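Local coordinates for protein polyketide synthase type I (Bacillus amyloliquefaciens, PDB 5KKU) that is an N-terminal dehydratase domain of a modular polyketide synthase from the difficidin assembly line, probably removing water from carrier-bound polyketide intermediates, at residues Q7-Q13 and L76-P82; R53-R58 and C112-Q117; Q231-I237 and V272-C276; N244-E248 and Y259-F263. One frame throughout, in Å; residues are numbered along the deposited sequence.

Contact 1: Q7-Q13 and L76-P82; sequences QVKTFLQ and LYVTFTP
F11 and F80 meet at nearly a right angle on one face of an antiparallel strand pair, their planes 84° apart and their centroids 5.7 Å apart. Edge carbon CD2 of F11 comes within 3.6 Å of CD1 of F80, which lies near the plane of the F11 ring. F80 is paired with K9, two residues before F11, so the rings meet diagonally across neighbouring hydrogen-bonded pairs on the same face. With CG of F11 anti to its carbonyl carbon (chi1 -67°), the ring leans back along its strand toward F80. The other face carries a polar pair: OG1 of T10 and OG1 of T79 are hydrogen-bonded at 2.8 Å, where the CA atoms of T10 and T79 close to 4.0 Å. Beside it, L12 and Y77 run side by side in the same direction, and CD1 of L12 touches CE1 of Y77 at 3.8 Å. Six backbone bonds link K9, F11 and Q13 with F80, V78 and L76, so the ladder runs the whole length of the strand from K9 to Q13. In this N-terminal hotdog fold, helix 37-49 packs against the phenylalanine face, with L45 touching F11 and V78 and Y49 meeting F80, while strand 86-97 continues the sheet beyond strand 73-83.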
loop_
_atom_site.group_PDB
_atom_site.type_symbol
_atom_site.label_atom_id
_atom_site.label_comp_id
_atom_site.label_asym_id
_atom_site.label_seq_id
_atom_site.Cartn_x
_atom_site.Cartn_y
_atom_site.Cartn_z
ATOM N N GLN A 7 -20.501 16.226 -5.937
ATOM C CA GLN A 7 -19.642 17.319 -6.375
ATOM C C GLN A 7 -18.389 17.416 -5.511
ATOM O O GLN A 7 -17.391 16.745 -5.771
ATOM C CB GLN A 7 -20.405 18.645 -6.348
ATOM C CG GLN A 7 -21.600 18.693 -7.286
ATOM C CD GLN A 7 -21.196 18.896 -8.734
ATOM O OE1 GLN A 7 -20.458 19.826 -9.059
ATOM N NE2 GLN A 7 -21.679 18.025 -9.611
ATOM N N VAL A 8 -18.448 18.258 -4.485
ATOM C CA VAL A 8 -17.318 18.445 -3.581
ATOM C C VAL A 8 -17.697 18.098 -2.145
ATOM O O VAL A 8 -18.762 18.483 -1.663
ATOM C CB VAL A 8 -16.793 19.892 -3.627
ATOM C CG1 VAL A 8 -15.514 20.018 -2.813
ATOM C CG2 VAL A 8 -16.563 20.328 -5.066
ATOM N N LYS A 9 -16.817 17.366 -1.468
ATOM C CA LYS A 9 -17.058 16.964 -0.087
ATOM C C LYS A 9 -15.759 16.566 0.605
ATOM O O LYS A 9 -15.186 15.516 0.315
ATOM C CB LYS A 9 -18.060 15.809 -0.031
ATOM C CG LYS A 9 -18.519 15.453 1.373
ATOM C CD LYS A 9 -20.022 15.623 1.522
ATOM C CE LYS A 9 -20.438 15.604 2.984
ATOM N NZ LYS A 9 -21.175 14.359 3.335
ATOM N N THR A 10 -15.298 17.412 1.521
ATOM C CA THR A 10 -14.067 17.149 2.256
ATOM C C THR A 10 -14.345 16.363 3.534
ATOM O O THR A 10 -15.137 16.788 4.376
ATOM C CB THR A 10 -13.336 18.456 2.618
ATOM O OG1 THR A 10 -12.967 19.148 1.417
ATOM C CG2 THR A 10 -12.087 18.159 3.431
ATOM N N PHE A 11 -13.687 15.216 3.672
ATOM C CA PHE A 11 -13.862 14.369 4.845
ATOM C C PHE A 11 -12.633 14.415 5.747
ATOM O O PHE A 11 -11.501 14.479 5.267
ATOM C CB PHE A 11 -14.154 12.927 4.427
ATOM C CG PHE A 11 -15.478 12.751 3.739
ATOM C CD1 PHE A 11 -16.646 12.649 4.475
ATOM C CD2 PHE A 11 -15.553 12.689 2.358
ATOM C CE1 PHE A 11 -17.866 12.486 3.847
ATOM C CE2 PHE A 11 -16.770 12.527 1.722
ATOM C CZ PHE A 11 -17.928 12.425 2.468
ATOM N N LEU A 12 -12.864 14.382 7.056
ATOM C CA LEU A 12 -11.777 14.420 8.026
ATOM C C LEU A 12 -11.367 13.085 8.609
ATOM O O LEU A 12 -12.165 12.453 9.192
ATOM C CB LEU A 12 -12.140 15.306 9.189
ATOM C CG LEU A 12 -11.151 15.318 10.344
ATOM C CD1 LEU A 12 -9.868 15.991 9.951
ATOM C CD2 LEU A 12 -11.712 15.915 11.595
ATOM N N GLN A 13 -10.102 12.714 8.488
ATOM C CA GLN A 13 -9.599 11.496 9.100
ATOM C C GLN A 13 -8.442 11.791 10.040
ATOM O O GLN A 13 -7.699 12.657 9.800
ATOM C CB GLN A 13 -9.164 10.533 8.052
ATOM C CG GLN A 13 -10.260 9.981 7.182
ATOM C CD GLN A 13 -11.087 8.983 7.889
ATOM O OE1 GLN A 13 -10.669 7.881 8.085
ATOM N NE2 GLN A 13 -12.217 9.390 8.334
ATOM N N LEU A 76 -5.969 14.490 8.539
ATOM C CA LEU A 76 -5.985 14.375 7.109
ATOM C C LEU A 76 -7.291 14.896 6.519
ATOM O O LEU A 76 -8.319 14.750 7.073
ATOM C CB LEU A 76 -5.782 12.914 6.732
ATOM C CG LEU A 76 -4.370 12.376 6.699
ATOM C CD1 LEU A 76 -3.616 12.627 7.978
ATOM C CD2 LEU A 76 -4.351 10.929 6.306
ATOM N N TYR A 77 -7.237 15.532 5.381
ATOM C CA TYR A 77 -8.423 16.032 4.709
ATOM C C TYR A 77 -8.614 15.349 3.349
ATOM O O TYR A 77 -7.864 15.564 2.454
ATOM C CB TYR A 77 -8.363 17.546 4.568
ATOM C CG TYR A 77 -8.143 18.294 5.845
ATOM C CD1 TYR A 77 -9.121 18.377 6.776
ATOM C CD2 TYR A 77 -6.951 18.909 6.119
ATOM C CE1 TYR A 77 -8.932 19.049 7.936
ATOM C CE2 TYR A 77 -6.761 19.597 7.278
ATOM C CZ TYR A 77 -7.771 19.652 8.184
ATOM O OH TYR A 77 -7.638 20.307 9.334
ATOM N N VAL A 78 -9.623 14.507 3.242
ATOM C CA VAL A 78 -9.924 13.811 2.004
ATOM C C VAL A 78 -11.003 14.524 1.225
ATOM O O VAL A 78 -12.114 14.601 1.651
ATOM C CB VAL A 78 -10.301 12.336 2.217
ATOM C CG1 VAL A 78 -10.416 11.627 0.914
ATOM C CG2 VAL A 78 -9.290 11.613 3.040
ATOM N N THR A 79 -10.686 15.018 0.065
ATOM C CA THR A 79 -11.621 15.829 -0.678
ATOM C C THR A 79 -12.069 15.184 -1.971
ATOM O O THR A 79 -11.293 14.961 -2.843
ATOM C CB THR A 79 -11.011 17.204 -1.000
ATOM O OG1 THR A 79 -10.789 17.903 0.197
ATOM C CG2 THR A 79 -11.905 18.031 -1.873
ATOM N N PHE A 80 -13.343 14.888 -2.072
ATOM C CA PHE A 80 -13.914 14.373 -3.302
ATOM C C PHE A 80 -14.374 15.506 -4.205
ATOM O O PHE A 80 -15.164 16.310 -3.807
ATOM C CB PHE A 80 -15.057 13.448 -2.999
ATOM C CG PHE A 80 -14.646 12.162 -2.360
ATOM C CD1 PHE A 80 -14.353 12.092 -1.016
ATOM C CD2 PHE A 80 -14.571 11.020 -3.086
ATOM C CE1 PHE A 80 -13.952 10.914 -0.440
ATOM C CE2 PHE A 80 -14.188 9.850 -2.505
ATOM C CZ PHE A 80 -13.878 9.797 -1.183
ATOM N N THR A 81 -13.893 15.579 -5.421
ATOM C CA THR A 81 -14.297 16.616 -6.324
ATOM C C THR A 81 -14.857 15.975 -7.567
ATOM O O THR A 81 -14.207 15.185 -8.173
ATOM C CB THR A 81 -13.092 17.460 -6.722
ATOM O OG1 THR A 81 -12.629 18.205 -5.607
ATOM C CG2 THR A 81 -13.397 18.402 -7.873
ATOM N N PRO A 82 -16.056 16.358 -7.961
ATOM C CA PRO A 82 -16.666 15.846 -9.170
ATOM C C PRO A 82 -15.868 16.118 -10.433
ATOM O O PRO A 82 -15.240 17.117 -10.613
ATOM C CB PRO A 82 -17.960 16.612 -9.222
ATOM C CG PRO A 82 -18.329 16.782 -7.836
ATOM C CD PRO A 82 -17.045 17.072 -7.152
#

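Contact 2: R53-R58 and C112-Q117; sequences RPIELR and CQLYLQ
Within the N-terminal hotdog fold, strands 55-62 and 107-116 form an antiparallel pair whose two faces differ sharply in chemistry. On one face the guanidinium of R58 lies flat over the ring of Y115, the planes 17° apart and CZ 3.7 Å from the ring centroid, only 9° off its normal: a cation-pi stack. R58 is extended from CG to NE, which carries its end along the strand from Q113, its own register partner, to Y115. The same guanidinium is gripped in its plane by E56, so that its edge and one face are both engaged and its rotation is restricted. Since OE1 of E56 also bridges to R226, the carboxylate is shared between two arginines, an arrangement expected to stabilise its negative charge. The opposite face is apolar and lies against helix 37-49: CD2 of L57 touches CD1 of L114 at 4.0 Å, and SG of C112 stands at the same distance from that CD2. CB of I55 lies 3.6 Å from CD2 of L114, the two side chains crossing at about a right angle. Backbone bonds extend the pairing to Q117 N and P54 O. At the salt bridge, R58 NE and NH2 both converge on OE2 of E56, at 2.9 and 2.8 Å, with NE on its anti lone pair.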
loop_
_atom_site.group_PDB
_atom_site.type_symbol
_atom_site.label_atom_id
_atom_site.label_comp_id
_atom_site.label_asym_id
_atom_site.label_seq_id
_atom_site.Cartn_x
_atom_site.Cartn_y
_atom_site.Cartn_z
ATOM N N ARG A 53 -21.260 1.504 -3.462
ATOM C CA ARG A 53 -21.393 1.153 -4.857
ATOM C C ARG A 53 -19.960 0.724 -4.990
ATOM O O ARG A 53 -19.115 1.416 -4.482
ATOM C CB ARG A 53 -21.745 2.214 -5.854
ATOM C CG ARG A 53 -23.195 2.543 -5.792
ATOM C CD ARG A 53 -23.646 3.577 -6.785
ATOM N NE ARG A 53 -23.754 4.824 -6.065
ATOM C CZ ARG A 53 -23.815 6.019 -6.621
ATOM N NH1 ARG A 53 -23.821 6.154 -7.926
ATOM N NH2 ARG A 53 -23.855 7.069 -5.848
ATOM N N PRO A 54 -19.654 -0.404 -5.614
ATOM C CA PRO A 54 -18.228 -0.738 -5.650
ATOM C C PRO A 54 -17.415 0.223 -6.497
ATOM O O PRO A 54 -17.895 0.562 -7.510
ATOM C CB PRO A 54 -18.222 -2.143 -6.235
ATOM C CG PRO A 54 -19.344 -2.160 -7.142
ATOM C CD PRO A 54 -20.376 -1.583 -6.288
ATOM N N ILE A 55 -16.234 0.639 -6.053
ATOM C CA ILE A 55 -15.433 1.575 -6.832
ATOM C C ILE A 55 -13.959 1.198 -6.866
ATOM O O ILE A 55 -13.479 0.434 -6.028
ATOM C CB ILE A 55 -15.568 3.012 -6.292
ATOM C CG1 ILE A 55 -14.950 3.118 -4.897
ATOM C CG2 ILE A 55 -17.029 3.437 -6.268
ATOM C CD1 ILE A 55 -13.440 3.206 -4.903
ATOM N N GLU A 56 -13.248 1.744 -7.846
ATOM C CA GLU A 56 -11.826 1.481 -8.004
ATOM C C GLU A 56 -11.050 2.790 -8.065
ATOM O O GLU A 56 -11.634 3.873 -8.019
ATOM C CB GLU A 56 -11.569 0.657 -9.267
ATOM C CG GLU A 56 -11.836 1.407 -10.562
ATOM C CD GLU A 56 -11.859 0.492 -11.771
ATOM O OE1 GLU A 56 -12.186 -0.702 -11.609
ATOM O OE2 GLU A 56 -11.550 0.968 -12.884
ATOM N N LEU A 57 -9.731 2.684 -8.170
ATOM C CA LEU A 57 -8.886 3.828 -8.236
ATOM C C LEU A 57 -7.928 3.804 -9.403
ATOM O O LEU A 57 -7.432 2.793 -9.762
ATOM C CB LEU A 57 -8.150 4.021 -6.929
ATOM C CG LEU A 57 -8.923 3.876 -5.658
ATOM C CD1 LEU A 57 -8.024 3.725 -4.479
ATOM C CD2 LEU A 57 -9.875 5.018 -5.426
ATOM N N ARG A 58 -7.673 4.937 -9.996
ATOM C CA ARG A 58 -6.760 5.031 -11.097
ATOM C C ARG A 58 -5.820 6.218 -10.964
ATOM O O ARG A 58 -6.123 7.144 -10.308
ATOM C CB ARG A 58 -7.510 5.105 -12.405
ATOM C CG ARG A 58 -8.588 4.076 -12.552
ATOM C CD ARG A 58 -9.132 4.103 -13.949
ATOM N NE ARG A 58 -10.254 3.219 -14.124
ATOM C CZ ARG A 58 -11.170 3.376 -15.058
ATOM N NH1 ARG A 58 -11.087 4.374 -15.891
ATOM N NH2 ARG A 58 -12.165 2.526 -15.151
ATOM N N CYS A 112 -5.761 10.744 -6.713
ATOM C CA CYS A 112 -6.151 9.711 -7.647
ATOM C C CYS A 112 -7.473 10.044 -8.321
ATOM O O CYS A 112 -8.075 11.014 -8.001
ATOM C CB CYS A 112 -6.242 8.359 -6.963
ATOM S SG CYS A 112 -7.525 8.186 -5.743
ATOM N N GLN A 113 -7.965 9.188 -9.185
ATOM C CA GLN A 113 -9.258 9.343 -9.794
ATOM C C GLN A 113 -10.134 8.180 -9.447
ATOM O O GLN A 113 -9.802 7.064 -9.676
ATOM C CB GLN A 113 -9.134 9.439 -11.280
ATOM C CG GLN A 113 -8.306 10.567 -11.744
ATOM C CD GLN A 113 -9.073 11.868 -11.776
ATOM O OE1 GLN A 113 -10.294 11.912 -11.903
ATOM N NE2 GLN A 113 -8.351 12.930 -11.645
ATOM N N LEU A 114 -11.259 8.450 -8.851
ATOM C CA LEU A 114 -12.140 7.397 -8.410
ATOM C C LEU A 114 -13.283 7.098 -9.378
ATOM O O LEU A 114 -14.071 7.921 -9.656
ATOM C CB LEU A 114 -12.662 7.732 -7.044
ATOM C CG LEU A 114 -13.414 6.698 -6.254
ATOM C CD1 LEU A 114 -13.239 7.094 -4.825
ATOM C CD2 LEU A 114 -14.889 6.577 -6.584
ATOM N N TYR A 115 -13.361 5.893 -9.893
ATOM C CA TYR A 115 -14.419 5.495 -10.798
ATOM C C TYR A 115 -15.346 4.478 -10.199
ATOM O O TYR A 115 -15.001 3.773 -9.317
ATOM C CB TYR A 115 -13.847 4.861 -12.029
ATOM C CG TYR A 115 -13.093 5.771 -12.896
ATOM C CD1 TYR A 115 -11.873 6.238 -12.518
ATOM C CD2 TYR A 115 -13.594 6.167 -14.095
ATOM C CE1 TYR A 115 -11.178 7.079 -13.310
ATOM C CE2 TYR A 115 -12.904 7.015 -14.906
ATOM C CZ TYR A 115 -11.695 7.465 -14.500
ATOM O OH TYR A 115 -10.997 8.308 -15.276
ATOM N N LEU A 116 -16.520 4.382 -10.752
ATOM C CA LEU A 116 -17.394 3.365 -10.295
ATOM C C LEU A 116 -16.926 2.068 -10.950
ATOM O O LEU A 116 -16.550 2.050 -12.068
ATOM C CB LEU A 116 -18.818 3.706 -10.647
ATOM C CG LEU A 116 -19.359 4.904 -9.881
ATOM C CD1 LEU A 116 -20.328 5.689 -10.720
ATOM C CD2 LEU A 116 -20.039 4.525 -8.598
ATOM N N GLN A 117 -16.931 0.991 -10.204
ATOM C CA GLN A 117 -16.526 -0.297 -10.737
ATOM C C GLN A 117 -17.780 -0.974 -11.240
ATOM O O GLN A 117 -18.800 -0.972 -10.603
ATOM C CB GLN A 117 -15.808 -1.070 -9.673
ATOM C CG GLN A 117 -15.496 -2.486 -10.001
ATOM C CD GLN A 117 -15.538 -3.350 -8.764
ATOM O OE1 GLN A 117 -15.136 -2.940 -7.655
ATOM N NE2 GLN A 117 -16.078 -4.543 -8.936
#

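Contact 3: Q231-I237 and V272-C276; sequences QPFPKTI and VLAEC
L273 pushes its CD1 methyl into a group of apolar side chains from 231-237, touching F233, P234 and I237 at once. The closest approaches are to CD of P234 and to CG2 of I237, each 3.7 Å from L273 CD1. They come from different directions: CD of the P234 ring and the leucine methyl point at one another, whereas the isoleucine crosses the leucine obliquely. CD1 of F233 lies 4.0 Å from L273 CD1, which sits at the edge of the ring and near its plane, not over a face. With CG anti to its carbonyl carbon (chi1 -38°), L273 directs the branch toward this group. Next along the chain, CB of A274 approaches CE1 of F233 more loosely, at 4.5 Å. L273 and A274 both face I265 in the adjoining strand, a classic beta bulge within the C-terminal hotdog fold, and the irregularity coincides with the place where the loop leading into strand 236-248 packs on strand 272-283. The F233 ring also meets F196 of helix 194-200 edge-to-face, and the side chain of F233 is about 10 Å from that of D198, the predicted proton donor of the dehydratase. One backbone bond spans the contact, from Q231 N to L273 O at 3.3 Å.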
loop_
_atom_site.group_PDB
_atom_site.type_symbol
_atom_site.label_atom_id
_atom_site.label_comp_id
_atom_site.label_asym_id
_atom_site.label_seq_id
_atom_site.Cartn_x
_atom_site.Cartn_y
_atom_site.Cartn_z
ATOM N N GLN A 231 -13.263 -8.051 -3.530
ATOM C CA GLN A 231 -13.781 -8.765 -2.399
ATOM C C GLN A 231 -12.965 -8.419 -1.166
ATOM O O GLN A 231 -11.839 -8.011 -1.279
ATOM C CB GLN A 231 -13.704 -10.248 -2.658
ATOM C CG GLN A 231 -14.982 -11.008 -2.431
ATOM C CD GLN A 231 -15.991 -10.882 -3.542
ATOM O OE1 GLN A 231 -15.639 -10.636 -4.673
ATOM N NE2 GLN A 231 -17.246 -11.066 -3.212
ATOM N N PRO A 232 -13.519 -8.580 0.014
ATOM C CA PRO A 232 -12.774 -8.302 1.236
ATOM C C PRO A 232 -11.726 -9.340 1.540
ATOM O O PRO A 232 -11.912 -10.465 1.210
ATOM C CB PRO A 232 -13.842 -8.314 2.301
ATOM C CG PRO A 232 -14.914 -9.138 1.734
ATOM C CD PRO A 232 -14.908 -8.915 0.280
ATOM N N PHE A 233 -10.616 -8.940 2.097
ATOM C CA PHE A 233 -9.570 -9.861 2.421
ATOM C C PHE A 233 -9.950 -10.910 3.468
ATOM O O PHE A 233 -10.541 -10.609 4.432
ATOM C CB PHE A 233 -8.365 -9.079 2.922
ATOM C CG PHE A 233 -7.669 -8.251 1.887
ATOM C CD1 PHE A 233 -7.607 -8.644 0.595
ATOM C CD2 PHE A 233 -7.030 -7.091 2.247
ATOM C CE1 PHE A 233 -6.933 -7.890 -0.326
ATOM C CE2 PHE A 233 -6.357 -6.334 1.331
ATOM C CZ PHE A 233 -6.312 -6.731 0.038
ATOM N N PRO A 234 -9.521 -12.136 3.287
ATOM C CA PRO A 234 -9.674 -13.150 4.318
ATOM C C PRO A 234 -8.477 -13.177 5.217
ATOM O O PRO A 234 -7.686 -12.297 5.089
ATOM C CB PRO A 234 -9.747 -14.423 3.519
ATOM C CG PRO A 234 -8.969 -14.116 2.332
ATOM C CD PRO A 234 -9.327 -12.738 1.981
ATOM N N LYS A 235 -8.349 -14.150 6.089
ATOM C CA LYS A 235 -7.254 -14.231 7.002
ATOM C C LYS A 235 -5.911 -14.377 6.324
ATOM O O LYS A 235 -4.959 -13.816 6.738
ATOM C CB LYS A 235 -7.477 -15.370 7.953
ATOM C CG LYS A 235 -8.436 -15.057 9.066
ATOM C CD LYS A 235 -8.627 -16.225 9.991
ATOM C CE LYS A 235 -9.734 -15.932 10.982
ATOM N NZ LYS A 235 -10.243 -17.120 11.718
ATOM N N THR A 236 -5.833 -15.168 5.281
ATOM C CA THR A 236 -4.607 -15.282 4.540
ATOM C C THR A 236 -4.855 -14.923 3.096
ATOM O O THR A 236 -5.785 -15.362 2.527
ATOM C CB THR A 236 -4.047 -16.717 4.556
ATOM O OG1 THR A 236 -3.851 -17.176 5.881
ATOM C CG2 THR A 236 -2.766 -16.822 3.790
ATOM N N ILE A 237 -3.986 -14.123 2.516
ATOM C CA ILE A 237 -4.033 -13.825 1.105
ATOM C C ILE A 237 -2.847 -14.313 0.310
ATOM O O ILE A 237 -1.822 -14.670 0.842
ATOM C CB ILE A 237 -4.211 -12.351 0.811
ATOM C CG1 ILE A 237 -3.003 -11.575 1.288
ATOM C CG2 ILE A 237 -5.486 -11.822 1.411
ATOM C CD1 ILE A 237 -2.907 -10.180 0.785
ATOM N N VAL A 272 -10.058 -13.874 -7.429
ATOM C CA VAL A 272 -9.495 -12.539 -7.423
ATOM C C VAL A 272 -10.028 -11.638 -6.297
ATOM O O VAL A 272 -11.161 -11.320 -6.263
ATOM C CB VAL A 272 -9.611 -11.879 -8.801
ATOM C CG1 VAL A 272 -9.212 -10.422 -8.742
ATOM C CG2 VAL A 272 -8.737 -12.584 -9.804
ATOM N N LEU A 273 -9.177 -11.203 -5.397
ATOM C CA LEU A 273 -9.621 -10.305 -4.354
ATOM C C LEU A 273 -9.332 -8.882 -4.755
ATOM O O LEU A 273 -10.154 -8.049 -4.543
ATOM C CB LEU A 273 -9.057 -10.600 -2.963
ATOM C CG LEU A 273 -8.861 -12.012 -2.473
ATOM C CD1 LEU A 273 -7.880 -12.107 -1.342
ATOM C CD2 LEU A 273 -10.139 -12.730 -2.143
ATOM N N ALA A 274 -8.182 -8.649 -5.337
ATOM C CA ALA A 274 -7.794 -7.358 -5.777
ATOM C C ALA A 274 -6.856 -7.353 -6.983
ATOM O O ALA A 274 -6.151 -8.265 -7.199
ATOM C CB ALA A 274 -7.191 -6.622 -4.617
ATOM N N GLU A 275 -6.828 -6.271 -7.727
ATOM C CA GLU A 275 -5.947 -6.110 -8.840
ATOM C C GLU A 275 -5.187 -4.813 -8.755
ATOM O O GLU A 275 -5.758 -3.775 -8.487
ATOM C CB GLU A 275 -6.720 -6.122 -10.145
ATOM C CG GLU A 275 -7.305 -7.431 -10.594
ATOM C CD GLU A 275 -7.763 -7.368 -12.019
ATOM O OE1 GLU A 275 -8.538 -6.518 -12.336
ATOM O OE2 GLU A 275 -7.312 -8.129 -12.833
ATOM N N CYS A 276 -3.927 -4.865 -9.062
ATOM C CA CYS A 276 -3.116 -3.715 -9.098
ATOM C C CYS A 276 -2.367 -3.631 -10.389
ATOM O O CYS A 276 -1.568 -4.437 -10.681
ATOM C CB CYS A 276 -2.175 -3.711 -7.923
ATOM S SG CYS A 276 -1.130 -2.303 -7.775
#

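Contact 4: N244-E248 and Y259-F263; sequences NSRTE and YSADF
T247 and S260 exchange two backbone hydrogen bonds of 3.0 Å, T247 N to S260 O and S260 N to T247 O. They form the hydrogen-bonded pair of a beta hairpin made by strands 236-248 and 258-266 in the C-terminal hotdog fold. Next to it, E248 and Y259 are a non-hydrogen-bonded pair, with CA of E248 4.1 Å from CA of Y259. On the face they share, CB of E248 touches CB of Y259 at 3.5 Å. R246 lays one face of its guanidinium against A261, the methyl CB of A261 standing 3.5 Å from NH2 of R246 and displaced toward the rim of the group. CG of R246 is anti to its backbone N (chi1 -176°) and the chain bends at chi3, which swings the flat end back over the alanine. At the other end, S245 OG receives D262 N in a weak bond of 3.4 Å, the same hydroxyl being bonded to A242 O. K278 takes up the polar ends of both S260 and D262, its NZ meeting OG of S260 and its N meeting OD1 of D262. Two ordinary backbone bonds hold the strands together here, which leaves S245, S260 and D262 to make their stronger side-chain polar bonds outside the pair.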
loop_
_atom_site.group_PDB
_atom_site.type_symbol
_atom_site.label_atom_id
_atom_site.label_comp_id
_atom_site.label_asym_id
_atom_site.label_seq_id
_atom_site.Cartn_x
_atom_site.Cartn_y
_atom_site.Cartn_z
ATOM N N ASN A 244 6.861 -11.029 -16.499
ATOM C CA ASN A 244 6.443 -10.384 -17.730
ATOM C C ASN A 244 5.675 -9.076 -17.603
ATOM O O ASN A 244 5.646 -8.312 -18.505
ATOM C CB ASN A 244 5.716 -11.364 -18.669
ATOM C CG ASN A 244 4.256 -11.481 -18.395
ATOM O OD1 ASN A 244 3.812 -11.334 -17.292
ATOM N ND2 ASN A 244 3.507 -11.767 -19.407
ATOM N N SER A 245 5.068 -8.841 -16.468
ATOM C CA SER A 245 4.414 -7.623 -16.131
ATOM C C SER A 245 5.355 -6.570 -15.572
ATOM O O SER A 245 4.933 -5.515 -15.252
ATOM C CB SER A 245 3.273 -7.919 -15.171
ATOM O OG SER A 245 3.612 -7.675 -13.826
ATOM N N ARG A 246 6.611 -6.897 -15.372
ATOM C CA ARG A 246 7.560 -5.952 -14.819
ATOM C C ARG A 246 8.336 -5.226 -15.899
ATOM O O ARG A 246 8.832 -5.834 -16.792
ATOM C CB ARG A 246 8.513 -6.669 -13.905
ATOM C CG ARG A 246 9.524 -5.855 -13.153
ATOM C CD ARG A 246 10.176 -6.703 -12.072
ATOM N NE ARG A 246 9.356 -6.907 -10.901
ATOM C CZ ARG A 246 8.297 -7.701 -10.844
ATOM N NH1 ARG A 246 7.945 -8.402 -11.886
ATOM N NH2 ARG A 246 7.587 -7.799 -9.749
ATOM N N THR A 247 8.415 -3.913 -15.809
ATOM C CA THR A 247 9.280 -3.127 -16.632
ATOM C C THR A 247 10.062 -2.201 -15.751
ATOM O O THR A 247 9.715 -1.963 -14.617
ATOM C CB THR A 247 8.542 -2.266 -17.670
ATOM O OG1 THR A 247 7.695 -1.333 -17.022
ATOM C CG2 THR A 247 7.761 -3.116 -18.641
ATOM N N GLU A 248 11.138 -1.687 -16.303
ATOM C CA GLU A 248 12.037 -0.854 -15.573
ATOM C C GLU A 248 12.852 0.102 -16.424
ATOM O O GLU A 248 13.011 -0.079 -17.607
ATOM C CB GLU A 248 12.921 -1.711 -14.695
ATOM C CG GLU A 248 14.280 -2.068 -15.230
ATOM C CD GLU A 248 14.936 -3.167 -14.450
ATOM O OE1 GLU A 248 14.276 -3.786 -13.621
ATOM O OE2 GLU A 248 16.128 -3.412 -14.676
ATOM N N TYR A 259 11.151 1.337 -11.168
ATOM C CA TYR A 259 10.597 0.153 -11.824
ATOM C C TYR A 259 9.147 -0.091 -11.409
ATOM O O TYR A 259 8.704 0.363 -10.354
ATOM C CB TYR A 259 11.455 -1.091 -11.554
ATOM C CG TYR A 259 11.571 -1.549 -10.117
ATOM C CD1 TYR A 259 10.656 -2.441 -9.572
ATOM C CD2 TYR A 259 12.630 -1.132 -9.321
ATOM C CE1 TYR A 259 10.775 -2.880 -8.263
ATOM C CE2 TYR A 259 12.759 -1.567 -8.015
ATOM C CZ TYR A 259 11.827 -2.438 -7.489
ATOM O OH TYR A 259 11.953 -2.868 -6.187
ATOM N N SER A 260 8.440 -0.871 -12.180
ATOM C CA SER A 260 7.034 -1.013 -12.023
ATOM C C SER A 260 6.555 -2.407 -12.411
ATOM O O SER A 260 7.161 -3.043 -13.204
ATOM C CB SER A 260 6.342 0.071 -12.831
ATOM O OG SER A 260 6.212 -0.329 -14.135
ATOM N N ALA A 261 5.476 -2.845 -11.779
ATOM C CA ALA A 261 4.891 -4.168 -11.929
ATOM C C ALA A 261 3.420 -4.219 -11.568
ATOM O O ALA A 261 2.927 -3.378 -10.918
ATOM C CB ALA A 261 5.646 -5.181 -11.086
ATOM N N ASP A 262 2.670 -5.118 -11.836
ATOM C CA ASP A 262 1.296 -5.514 -11.619
ATOM C C ASP A 262 1.290 -6.587 -10.591
ATOM O O ASP A 262 2.206 -7.370 -10.537
ATOM C CB ASP A 262 0.686 -6.158 -12.858
ATOM C CG ASP A 262 0.424 -5.198 -13.992
ATOM O OD1 ASP A 262 0.433 -3.995 -13.795
ATOM O OD2 ASP A 262 0.191 -5.703 -15.093
ATOM N N PHE A 263 0.322 -6.638 -9.718
ATOM C CA PHE A 263 0.171 -7.776 -8.861
ATOM C C PHE A 263 -1.287 -8.110 -8.771
ATOM O O PHE A 263 -2.088 -7.258 -9.004
ATOM C CB PHE A 263 0.871 -7.625 -7.476
ATOM C CG PHE A 263 0.271 -6.607 -6.537
ATOM C CD1 PHE A 263 -0.871 -6.861 -5.822
ATOM C CD2 PHE A 263 0.896 -5.413 -6.325
ATOM C CE1 PHE A 263 -1.388 -5.931 -4.954
ATOM C CE2 PHE A 263 0.378 -4.494 -5.473
ATOM C CZ PHE A 263 -0.771 -4.757 -4.788
#

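Contacts 1 and 2 belong to the N-terminal hotdog fold, contacts 3 and 4 to the C-terminal one. Contacts 1, 2 and 3 are partly buried, whereas contact 4 lies at the surface. The first two touch through F80 CE2 and L114 CD1, 3.7 Å apart, and both place apolar side chains against helix 37-49; their other faces differ, contact 1 having a hydroxyl pair and contact 2 a charged network. Contact 4 is mainly backbone pairing, while contact 3 buries a leucine and bridges with a single backbone bond. These two share strand 236-248 and meet where C276 N probably bonds F263 O, 3.0 Å away. Contacts 2 and 3 approach to about 7 Å between nearest atoms without touching.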